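Local coordinates for B12-binding domain-containing protein (Kitasatospora setae, PDB 6WTE) that binds cobalamin and a [4Fe-4S] cluster and, as the radical SAM methylase TsrM, probably transfers methyl groups by a non-radical route, at residues V376-G381 with R391-A396; F380-E385 with L409-F414. One frame throughout, in Å; residues are numbered along the deposited sequence.

Contact 1 of 2, residues V376-G381 with R391-A396; sequences VEALFG and RACVDA
Phe380 of strand 373-380 drives the far end of its ring against helix 387-398, and Cys393 receives it at the edge. Cys393 CB lies close to the ring plane, 3.5 Å from Phe380 CE1. With its SG anti to the backbone N (chi1 -177°), Cys393 also sets the sulfur beside the same edge, 4.8 Å from the Phe380 ring centroid and 76° off the ring normal, a sulfur-aromatic contact. Val394 adds one branch: its CG2 reaches Phe380 CZ at 3.8 Å, the two side chains crossing at about a right angle. Packing slackens two residues earlier on the strand, where Ala378 CB stands 4.2 Å from Cys393 SG. Arg391, pointing away from the strand, and Asp395 are exposed and make the solvent side of the helix. Were Phe380 replaced by alanine, a gap would probably open before the helix, leaving Cys393 SG without its aromatic edge and Val394 CG2 without a ring to rest on. The axes of the two short segments run 10.1 Å apart and nearly antiparallel (173°), as befits strand and returning helix in a right-handed beta-alpha-beta crossover of the partial TIM barrel of radical SAM enzymes.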
ATOM      1  N   VAL A 376     -10.600  -7.208 -12.221  1.00 11.47           N
ATOM      2  CA  VAL A 376     -10.120  -8.488 -11.705  1.00 13.02           C
ATOM      3  C   VAL A 376      -8.613  -8.559 -11.898  1.00 11.90           C
ATOM      4  O   VAL A 376      -8.113  -8.347 -13.011  1.00 14.72           O
ATOM      5  CB  VAL A 376     -10.821  -9.665 -12.402  1.00 10.94           C
ATOM      6  CG1 VAL A 376     -10.266 -10.998 -11.897  1.00 14.37           C
ATOM      7  CG2 VAL A 376     -12.319  -9.593 -12.176  1.00 15.45           C
ATOM      8  N   GLU A 377      -7.892  -8.893 -10.827  1.00 12.50           N
ATOM      9  CA  GLU A 377      -6.435  -8.908 -10.823  1.00 12.19           C
ATOM     10  C   GLU A 377      -5.912 -10.338 -10.764  1.00 14.02           C
ATOM     11  O   GLU A 377      -6.452 -11.176 -10.037  1.00 14.22           O
ATOM     12  CB  GLU A 377      -5.882  -8.121  -9.635  1.00 18.03           C
ATOM     13  CG  GLU A 377      -6.433  -6.717  -9.530  1.00 18.90           C
ATOM     14  CD  GLU A 377      -5.468  -5.676 -10.039  1.00 29.85           C
ATOM     15  OE1 GLU A 377      -4.612  -6.012 -10.891  1.00 28.03           O
ATOM     16  OE2 GLU A 377      -5.568  -4.518  -9.585  1.00 30.96           O
ATOM     17  N   ALA A 378      -4.872 -10.610 -11.551  1.00 12.18           N
ATOM     18  CA  ALA A 378      -4.152 -11.874 -11.517  1.00 15.12           C
ATOM     19  C   ALA A 378      -2.670 -11.619 -11.266  1.00 13.02           C
ATOM     20  O   ALA A 378      -2.118 -10.601 -11.692  1.00 13.01           O
ATOM     21  CB  ALA A 378      -4.323 -12.643 -12.830  1.00 15.44           C
ATOM     22  N   LEU A 379      -2.028 -12.547 -10.561  1.00 12.31           N
ATOM     23  CA  LEU A 379      -0.590 -12.481 -10.312  1.00 11.86           C
ATOM     24  C   LEU A 379       0.038 -13.780 -10.785  1.00 12.27           C
ATOM     25  O   LEU A 379      -0.360 -14.861 -10.341  1.00 13.03           O
ATOM     26  CB  LEU A 379      -0.288 -12.239  -8.830  1.00 12.44           C
ATOM     27  CG  LEU A 379       1.190 -12.316  -8.439  1.00 15.98           C
ATOM     28  CD1 LEU A 379       2.042 -11.325  -9.230  1.00 13.19           C
ATOM     29  CD2 LEU A 379       1.346 -12.096  -6.937  1.00 15.66           C
ATOM     30  N   PHE A 380       1.002 -13.681 -11.697  1.00 11.96           N
ATOM     31  CA  PHE A 380       1.647 -14.849 -12.275  1.00 11.93           C
ATOM     32  C   PHE A 380       3.086 -14.956 -11.796  1.00 12.48           C
ATOM     33  O   PHE A 380       3.760 -13.947 -11.587  1.00 14.14           O
ATOM     34  CB  PHE A 380       1.620 -14.791 -13.804  1.00 12.30           C
ATOM     35  CG  PHE A 380       0.240 -14.880 -14.382  1.00 13.12           C
ATOM     36  CD1 PHE A 380      -0.664 -15.821 -13.903  1.00 14.82           C
ATOM     37  CD2 PHE A 380      -0.165 -14.016 -15.389  1.00 16.75           C
ATOM     38  CE1 PHE A 380      -1.939 -15.905 -14.427  1.00 14.85           C
ATOM     39  CE2 PHE A 380      -1.437 -14.098 -15.923  1.00 16.53           C
ATOM     40  CZ  PHE A 380      -2.328 -15.039 -15.438  1.00 16.82           C
ATOM     41  N   GLY A 381       3.548 -16.193 -11.628  1.00 13.46           N
ATOM     42  CA  GLY A 381       4.918 -16.455 -11.228  1.00 12.40           C
ATOM     43  C   GLY A 381       5.093 -16.981  -9.818  1.00 12.75           C
ATOM     44  O   GLY A 381       6.238 -17.174  -9.390  1.00 14.19           O
ATOM     45  N   ARG A 391      -1.782 -19.709 -18.956  1.00 17.26           N
ATOM     46  CA  ARG A 391      -2.798 -19.707 -20.011  1.00 18.06           C
ATOM     47  C   ARG A 391      -4.169 -20.069 -19.461  1.00 21.06           C
ATOM     48  O   ARG A 391      -5.179 -19.450 -19.828  1.00 19.13           O
ATOM     49  CB  ARG A 391      -2.419 -20.685 -21.123  1.00 19.57           C
ATOM     50  CG  ARG A 391      -1.191 -20.314 -21.913  1.00 29.16           C
ATOM     51  CD  ARG A 391      -1.075 -21.168 -23.164  1.00 41.52           C
ATOM     52  NE  ARG A 391       0.276 -21.137 -23.716  1.00 45.86           N
ATOM     53  CZ  ARG A 391       1.167 -22.111 -23.556  1.00 43.54           C
ATOM     54  NH1 ARG A 391       0.846 -23.199 -22.867  1.00 36.19           N
ATOM     55  NH2 ARG A 391       2.376 -21.998 -24.091  1.00 47.37           N
ATOM     56  N   ALA A 392      -4.225 -21.075 -18.584  1.00 19.44           N
ATOM     57  CA  ALA A 392      -5.502 -21.477 -18.005  1.00 21.16           C
ATOM     58  C   ALA A 392      -6.136 -20.330 -17.233  1.00 16.67           C
ATOM     59  O   ALA A 392      -7.348 -20.101 -17.328  1.00 15.57           O
ATOM     60  CB  ALA A 392      -5.309 -22.687 -17.097  1.00 16.67           C
ATOM     61  N   CYS A 393      -5.328 -19.593 -16.467  1.00 14.54           N
ATOM     62  CA  CYS A 393      -5.856 -18.454 -15.726  1.00 13.03           C
ATOM     63  C   CYS A 393      -6.277 -17.328 -16.662  1.00 15.27           C
ATOM     64  O   CYS A 393      -7.356 -16.747 -16.490  1.00 15.91           O
ATOM     65  CB  CYS A 393      -4.819 -17.955 -14.718  1.00 13.48           C
ATOM     66  SG  CYS A 393      -5.425 -16.598 -13.710  1.00 19.62           S
ATOM     67  N   VAL A 394      -5.446 -17.009 -17.660  1.00 14.50           N
ATOM     68  CA  VAL A 394      -5.805 -15.969 -18.624  1.00 16.96           C
ATOM     69  C   VAL A 394      -7.146 -16.288 -19.266  1.00 14.31           C
ATOM     70  O   VAL A 394      -8.055 -15.451 -19.291  1.00 15.62           O
ATOM     71  CB  VAL A 394      -4.701 -15.806 -19.685  1.00 16.28           C
ATOM     72  CG1 VAL A 394      -5.222 -15.017 -20.886  1.00 16.91           C
ATOM     73  CG2 VAL A 394      -3.487 -15.106 -19.083  1.00 15.33           C
ATOM     74  N   ASP A 395      -7.299 -17.521 -19.762  1.00 16.10           N
ATOM     75  CA  ASP A 395      -8.528 -17.900 -20.457  1.00 15.76           C
ATOM     76  C   ASP A 395      -9.744 -17.782 -19.551  1.00 15.91           C
ATOM     77  O   ASP A 395     -10.789 -17.263 -19.964  1.00 16.55           O
ATOM     78  CB  ASP A 395      -8.408 -19.326 -20.997  1.00 17.99           C
ATOM     79  CG  ASP A 395      -7.482 -19.419 -22.193  1.00 21.09           C
ATOM     80  OD1 ASP A 395      -7.126 -18.364 -22.755  1.00 25.07           O
ATOM     81  OD2 ASP A 395      -7.111 -20.546 -22.571  1.00 23.35           O
ATOM     82  N   ALA A 396      -9.631 -18.264 -18.313  1.00 14.32           N
ATOM     83  CA  ALA A 396     -10.774 -18.228 -17.408  1.00 13.10           C
ATOM     84  C   ALA A 396     -11.088 -16.804 -16.960  1.00 16.17           C
ATOM     85  O   ALA A 396     -12.257 -16.403 -16.926  1.00 15.05           O
ATOM     86  CB  ALA A 396     -10.511 -19.121 -16.203  1.00 15.58           C
TER

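Contact 2 of 2, residues F380-E385 with L409-F414; sequences FGMPGE and LGLRLF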
ATOM      1  N   PHE A 380       1.002 -13.681 -11.697  1.00 11.96           N
ATOM      2  CA  PHE A 380       1.647 -14.849 -12.275  1.00 11.93           C
ATOM      3  C   PHE A 380       3.086 -14.956 -11.796  1.00 12.48           C
ATOM      4  O   PHE A 380       3.760 -13.947 -11.587  1.00 14.14           O
ATOM      5  CB  PHE A 380       1.620 -14.791 -13.804  1.00 12.30           C
ATOM      6  CG  PHE A 380       0.240 -14.880 -14.382  1.00 13.12           C
ATOM      7  CD1 PHE A 380      -0.664 -15.821 -13.903  1.00 14.82           C
ATOM      8  CD2 PHE A 380      -0.165 -14.016 -15.389  1.00 16.75           C
ATOM      9  CE1 PHE A 380      -1.939 -15.905 -14.427  1.00 14.85           C
ATOM     10  CE2 PHE A 380      -1.437 -14.098 -15.923  1.00 16.53           C
ATOM     11  CZ  PHE A 380      -2.328 -15.039 -15.438  1.00 16.82           C
ATOM     12  N   GLY A 381       3.548 -16.193 -11.628  1.00 13.46           N
ATOM     13  CA  GLY A 381       4.918 -16.455 -11.228  1.00 12.40           C
ATOM     14  C   GLY A 381       5.093 -16.981  -9.818  1.00 12.75           C
ATOM     15  O   GLY A 381       6.238 -17.174  -9.390  1.00 14.19           O
ATOM     16  N   MET A 382       4.012 -17.195  -9.072  1.00 11.93           N
ATOM     17  CA  MET A 382       4.110 -17.778  -7.742  1.00 11.80           C
ATOM     18  C   MET A 382       4.543 -19.241  -7.862  1.00 13.14           C
ATOM     19  O   MET A 382       4.532 -19.809  -8.956  1.00 12.51           O
ATOM     20  CB  MET A 382       2.774 -17.631  -7.012  1.00 11.48           C
ATOM     21  CG  MET A 382       2.446 -16.198  -6.604  1.00 12.61           C
ATOM     22  SD  MET A 382       3.573 -15.545  -5.338  1.00 13.10           S
ATOM     23  CE  MET A 382       2.910 -16.323  -3.874  1.00 14.41           C
ATOM     24  N   PRO A 383       4.957 -19.867  -6.759  1.00 13.37           N
ATOM     25  CA  PRO A 383       5.448 -21.252  -6.839  1.00 12.94           C
ATOM     26  C   PRO A 383       4.411 -22.172  -7.470  1.00 12.78           C
ATOM     27  O   PRO A 383       3.231 -22.149  -7.107  1.00 15.43           O
ATOM     28  CB  PRO A 383       5.724 -21.611  -5.376  1.00 13.85           C
ATOM     29  CG  PRO A 383       6.054 -20.291  -4.735  1.00 12.14           C
ATOM     30  CD  PRO A 383       5.082 -19.330  -5.393  1.00 11.87           C
ATOM     31  N   GLY A 384       4.861 -22.961  -8.447  1.00 13.30           N
ATOM     32  CA  GLY A 384       4.012 -23.842  -9.221  1.00 13.77           C
ATOM     33  C   GLY A 384       3.701 -23.352 -10.621  1.00 14.71           C
ATOM     34  O   GLY A 384       3.242 -24.145 -11.456  1.00 16.21           O
ATOM     35  N   GLU A 385       3.953 -22.073 -10.906  1.00 14.66           N
ATOM     36  CA  GLU A 385       3.535 -21.498 -12.174  1.00 13.45           C
ATOM     37  C   GLU A 385       4.316 -22.098 -13.340  1.00 14.01           C
ATOM     38  O   GLU A 385       5.545 -22.192 -13.303  1.00 16.22           O
ATOM     39  CB  GLU A 385       3.709 -19.979 -12.158  1.00 13.13           C
ATOM     40  CG  GLU A 385       2.958 -19.304 -13.289  1.00 13.15           C
ATOM     41  CD  GLU A 385       1.534 -18.925 -12.898  1.00 12.83           C
ATOM     42  OE1 GLU A 385       1.378 -17.994 -12.094  1.00 13.89           O
ATOM     43  OE2 GLU A 385       0.578 -19.570 -13.382  1.00 15.52           O
ATOM     44  N   LEU A 409       3.273  -9.816 -12.807  1.00 13.76           N
ATOM     45  CA  LEU A 409       4.288 -10.850 -12.997  1.00 14.67           C
ATOM     46  C   LEU A 409       5.389 -10.718 -11.956  1.00 12.07           C
ATOM     47  O   LEU A 409       5.982  -9.643 -11.808  1.00 13.60           O
ATOM     48  CB  LEU A 409       4.925 -10.769 -14.389  1.00 16.91           C
ATOM     49  CG  LEU A 409       4.221 -11.420 -15.572  1.00 24.70           C
ATOM     50  CD1 LEU A 409       4.897 -10.994 -16.867  1.00 25.31           C
ATOM     51  CD2 LEU A 409       4.278 -12.924 -15.412  1.00 22.05           C
ATOM     52  N   GLY A 410       5.694 -11.814 -11.272  1.00 12.09           N
ATOM     53  CA  GLY A 410       6.782 -11.825 -10.315  1.00 12.29           C
ATOM     54  C   GLY A 410       6.378 -11.245  -8.970  1.00 14.26           C
ATOM     55  O   GLY A 410       5.364 -10.564  -8.826  1.00 15.49           O
ATOM     56  N   LEU A 411       7.203 -11.522  -7.957  1.00 11.75           N
ATOM     57  CA  LEU A 411       6.915 -11.084  -6.595  1.00 11.23           C
ATOM     58  C   LEU A 411       8.156 -10.470  -5.970  1.00 11.80           C
ATOM     59  O   LEU A 411       9.174 -11.153  -5.817  1.00 12.08           O
ATOM     60  CB  LEU A 411       6.426 -12.250  -5.731  1.00 14.43           C
ATOM     61  CG  LEU A 411       6.150 -11.850  -4.278  1.00 13.72           C
ATOM     62  CD1 LEU A 411       5.014 -10.842  -4.223  1.00 18.14           C
ATOM     63  CD2 LEU A 411       5.847 -13.053  -3.408  1.00 14.37           C
ATOM     64  N   ARG A 412       8.065  -9.201  -5.579  1.00 11.50           N
ATOM     65  CA  ARG A 412       9.079  -8.634  -4.694  1.00 13.08           C
ATOM     66  C   ARG A 412       8.927  -9.239  -3.304  1.00 12.87           C
ATOM     67  O   ARG A 412       7.830  -9.231  -2.734  1.00 13.80           O
ATOM     68  CB  ARG A 412       8.950  -7.108  -4.623  1.00 14.34           C
ATOM     69  CG  ARG A 412       9.702  -6.355  -5.707  1.00 14.25           C
ATOM     70  CD  ARG A 412      11.134  -6.031  -5.293  1.00 16.08           C
ATOM     71  NE  ARG A 412      11.169  -5.115  -4.154  1.00 14.31           N
ATOM     72  CZ  ARG A 412      11.726  -5.387  -2.980  1.00 16.73           C
ATOM     73  NH1 ARG A 412      12.335  -6.552  -2.773  1.00 16.01           N
ATOM     74  NH2 ARG A 412      11.691  -4.480  -2.016  1.00 13.40           N
ATOM     75  N   LEU A 413      10.028  -9.767  -2.762  1.00 11.44           N
ATOM     76  CA  LEU A 413      10.023 -10.454  -1.477  1.00 12.64           C
ATOM     77  C   LEU A 413      10.313  -9.493  -0.334  1.00 12.26           C
ATOM     78  O   LEU A 413      11.192  -8.638  -0.439  1.00 12.12           O
ATOM     79  CB  LEU A 413      11.063 -11.574  -1.469  1.00 12.76           C
ATOM     80  CG  LEU A 413      10.798 -12.691  -2.482  1.00 16.03           C
ATOM     81  CD1 LEU A 413      11.921 -13.694  -2.454  1.00 14.19           C
ATOM     82  CD2 LEU A 413       9.469 -13.359  -2.183  1.00 15.96           C
ATOM     83  N   PHE A 414       9.588  -9.664   0.769  1.00 11.89           N
ATOM     84  CA  PHE A 414       9.732  -8.851   1.964  1.00 10.99           C
ATOM     85  C   PHE A 414       9.895  -9.749   3.182  1.00 13.23           C
ATOM     86  O   PHE A 414       9.474 -10.911   3.162  1.00 12.43           O
ATOM     87  CB  PHE A 414       8.522  -7.918   2.129  1.00 12.35           C
ATOM     88  CG  PHE A 414       8.508  -6.794   1.136  1.00 12.13           C
ATOM     89  CD1 PHE A 414       7.993  -6.987  -0.139  1.00 16.56           C
ATOM     90  CD2 PHE A 414       9.033  -5.556   1.466  1.00 15.02           C
ATOM     91  CE1 PHE A 414       7.992  -5.957  -1.065  1.00 13.54           C
ATOM     92  CE2 PHE A 414       9.031  -4.522   0.545  1.00 16.55           C
ATOM     93  CZ  PHE A 414       8.511  -4.726  -0.720  1.00 15.27           C
TER
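Phe380 meets Leu409 through CB rather than through its ring, which turns off toward Val390 of helix 387-398 and Leu502 of helix 491-503. The other flat groups lie farther along: one face of the Arg412 guanidinium carries Phe414 CE1, 4.1 Å above the plane and offset toward the rim, while Asp72 forms a salt bridge with Arg412 NE. Leu409 sends its CD2 branch to 3.6 Å from Phe380 CB; the two residues form a parallel beta bridge and their side chains leave on the same face of the sheet. Phe380 O accepts from Gly410 N at 2.9 Å (165° at the hydrogen), supplemented by a CA-H...O contact from Leu409 CA at 3.4 Å. Gly381, at positive phi, suits this tight passage, since a side chain there would crowd both the carbonyl O of Phe380 and Gly410 N. Beyond it, Met382 folds back at chi2 (-67°) and chi3 (-78°), bringing its SD to 3.9 Å from Leu411 CD2. Met382 also begins a type II turn, closed by Glu385 N to Met382 O at 3.0 Å, with Gly384 in the third position. The Glu385 carboxylate then returns to the strand end, where Gly381 N bonds Glu385 OE1 at 2.9 Å, on the anti lone pair. Glu385 OE2 is bonded to Thr389 OG1 and His336 NE2. Partners on both oxygens of this buried carboxylate fix its rotation and are consistent with an ionised Glu385. The chemistry implies a loop tied by hydrogen bonds at its two ends and packed on the strand through two apolar pairs, beside a strand that leads to Phe414 at the cobalamin.

Overall arrangement
From the N-terminal side, strand 373-380 supplies the first half of contact 1, and contact 2 starts where that strand ends, sharing Phe380 and Gly381. The chain then turns through 382-385 into helix 387-398; contact 1 closes this short loop by laying the helix back along the strand. Continuing into strand 404-412, contact 2 closes a wider loop, with 23 residues between its segments, so that helix segment 391-396 is nested inside it. The two meet again through Leu379 of contact 1, whose CD1 packs on Gly410 O of contact 2. Together they tie helix and neighbouring parallel strands into one beta-alpha-beta unit of the radical SAM core.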